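Local coordinates for protein type III restriction-modification enzyme EcoP15I Mod subunit (Escherichia coli, PDB 4ZCF) that methylates one adenine, at N6, in the DNA site 5'-CAGCAG-3' using S-adenosyl-L-methionine, and joins the Res subunit for restriction, at residues A[440-445]-A[464-469]. Residues are numbered along the deposited sequence; the frame is centred on the assembly and turned at random.
Sequences FFAGSG and FITVQL
Ala442 is the tightly packed centre of this contact: its methyl points toward strand 461-468, 4.0 Å from Thr466 CB and 3.9 Å from Gln468 CB. Its amide N gives a straight hydrogen bond (3.0 Å, N-H...O 161°) to Val467 O, tying the loop to the strand's backbone. Two residues earlier, Phe440 CB rests on the Val467 side chain (CB to CG2 4.1 Å) while its ring heads away. Helix 487-500 closes over Ala442 and Gln468, and helix 102-113 covers Val467. The other flank, around Gly443 and Gln468, is looser and partly open to solvent. Gln468 has CG anti to its backbone N (chi1 -175°), and a bend at chi2 turns the amide back toward the loop. OE1 accepts a weak bond from Gly443 N (3.1 Å), whereas NE2 holds Leu469 O at 2.9 Å, in the carbonyl plane. With an alanine at Gln468, Gly443 N and Leu469 O would probably both lose these side-chain partners and the backbone at Gly443 be freer to shift. The segments belong to a beta-alpha-beta crossover of the Rossmann-like methyltransferase sheet, and Phe441 to Gly445 read as the FxGxG motif, which in relatives lines the S-adenosylmethionine pocket. One firm backbone bond and one weaker side-chain bond imply a loop fixed at Ala442 but held more lightly at Gly443.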
loop_
_atom_site.group_PDB
_atom_site.type_symbol
_atom_site.label_atom_id
_atom_site.label_comp_id
_atom_site.label_asym_id
_atom_site.label_seq_id
_atom_site.Cartn_x
_atom_site.Cartn_y
_atom_site.Cartn_z
ATOM N N PHE A 440 16.782 -5.511 3.070
ATOM C CA PHE A 440 17.835 -4.978 2.196
ATOM C C PHE A 440 18.731 -3.910 2.836
ATOM O O PHE A 440 19.572 -3.343 2.162
ATOM C CB PHE A 440 17.318 -4.643 0.783
ATOM C CG PHE A 440 16.135 -3.700 0.694
ATOM C CD1 PHE A 440 16.328 -2.320 0.592
ATOM C CD2 PHE A 440 14.839 -4.190 0.657
ATOM C CE1 PHE A 440 15.235 -1.447 0.508
ATOM C CE2 PHE A 440 13.750 -3.321 0.557
ATOM C CZ PHE A 440 13.951 -1.954 0.495
ATOM N N PHE A 441 18.582 -3.698 4.163
ATOM C CA PHE A 441 19.405 -2.845 5.041
ATOM C C PHE A 441 19.738 -3.764 6.218
ATOM O O PHE A 441 19.404 -3.421 7.353
ATOM C CB PHE A 441 18.633 -1.594 5.549
ATOM C CG PHE A 441 18.446 -0.489 4.530
ATOM C CD1 PHE A 441 19.491 0.382 4.221
ATOM C CD2 PHE A 441 17.235 -0.333 3.860
ATOM C CE1 PHE A 441 19.314 1.399 3.280
ATOM C CE2 PHE A 441 17.070 0.678 2.913
ATOM C CZ PHE A 441 18.106 1.539 2.630
ATOM N N ALA A 442 20.343 -4.964 5.949
ATOM C CA ALA A 442 20.653 -5.995 6.951
ATOM C C ALA A 442 21.036 -5.484 8.348
ATOM O O ALA A 442 20.542 -6.010 9.363
ATOM C CB ALA A 442 21.714 -6.955 6.432
ATOM N N GLY A 443 21.895 -4.460 8.364
ATOM C CA GLY A 443 22.436 -3.844 9.561
ATOM C C GLY A 443 23.423 -4.782 10.215
ATOM O O GLY A 443 24.516 -4.984 9.699
ATOM N N SER A 444 22.997 -5.399 11.328
ATOM C CA SER A 444 23.734 -6.357 12.133
ATOM C C SER A 444 23.384 -7.802 11.805
ATOM O O SER A 444 24.115 -8.692 12.227
ATOM C CB SER A 444 23.497 -6.082 13.618
ATOM O OG SER A 444 22.137 -5.904 13.981
ATOM N N GLY A 445 22.280 -8.018 11.069
ATOM C CA GLY A 445 21.761 -9.329 10.692
ATOM C C GLY A 445 20.571 -9.808 11.511
ATOM O O GLY A 445 20.204 -10.989 11.467
ATOM N N PHE A 464 15.174 -16.505 4.576
ATOM C CA PHE A 464 15.583 -15.119 4.644
ATOM C C PHE A 464 16.470 -14.750 3.461
ATOM O O PHE A 464 17.266 -15.568 2.991
ATOM C CB PHE A 464 16.251 -14.778 6.007
ATOM C CG PHE A 464 17.681 -15.237 6.247
ATOM C CD1 PHE A 464 18.748 -14.646 5.565
ATOM C CD2 PHE A 464 17.972 -16.172 7.238
ATOM C CE1 PHE A 464 20.072 -15.046 5.807
ATOM C CE2 PHE A 464 19.297 -16.566 7.486
ATOM C CZ PHE A 464 20.337 -15.998 6.774
ATOM N N ILE A 465 16.354 -13.503 3.013
ATOM C CA ILE A 465 17.222 -12.901 2.017
ATOM C C ILE A 465 17.561 -11.566 2.650
ATOM O O ILE A 465 16.639 -10.833 2.995
ATOM C CB ILE A 465 16.597 -12.734 0.596
ATOM C CG1 ILE A 465 16.051 -14.038 0.024
ATOM C CG2 ILE A 465 17.587 -12.084 -0.372
ATOM C CD1 ILE A 465 15.079 -13.842 -1.173
ATOM N N THR A 466 18.858 -11.302 2.917
ATOM C CA THR A 466 19.338 -10.024 3.469
ATOM C C THR A 466 20.483 -9.450 2.649
ATOM O O THR A 466 21.358 -10.184 2.203
ATOM C CB THR A 466 19.604 -9.998 5.009
ATOM O OG1 THR A 466 20.777 -10.756 5.342
ATOM C CG2 THR A 466 18.385 -10.432 5.850
ATOM N N VAL A 467 20.460 -8.129 2.459
ATOM C CA VAL A 467 21.448 -7.391 1.685
ATOM C C VAL A 467 22.226 -6.413 2.569
ATOM O O VAL A 467 21.645 -5.739 3.408
ATOM C CB VAL A 467 20.831 -6.714 0.429
ATOM C CG1 VAL A 467 21.932 -6.294 -0.553
ATOM C CG2 VAL A 467 19.827 -7.648 -0.261
ATOM N N GLN A 468 23.539 -6.354 2.371
ATOM C CA GLN A 468 24.431 -5.501 3.126
ATOM C C GLN A 468 25.574 -4.977 2.252
ATOM O O GLN A 468 26.287 -5.752 1.623
ATOM C CB GLN A 468 24.951 -6.266 4.374
ATOM C CG GLN A 468 25.825 -5.449 5.345
ATOM C CD GLN A 468 25.248 -4.106 5.695
ATOM O OE1 GLN A 468 24.197 -3.981 6.362
ATOM N NE2 GLN A 468 25.940 -3.067 5.250
ATOM N N LEU A 469 25.736 -3.649 2.218
ATOM C CA LEU A 469 26.800 -2.962 1.483
ATOM C C LEU A 469 28.131 -3.196 2.159
ATOM O O LEU A 469 28.221 -3.138 3.387
ATOM C CB LEU A 469 26.511 -1.447 1.404
ATOM C CG LEU A 469 27.472 -0.588 0.564
ATOM C CD1 LEU A 469 27.456 -0.989 -0.914
ATOM C CD2 LEU A 469 27.170 0.894 0.726
#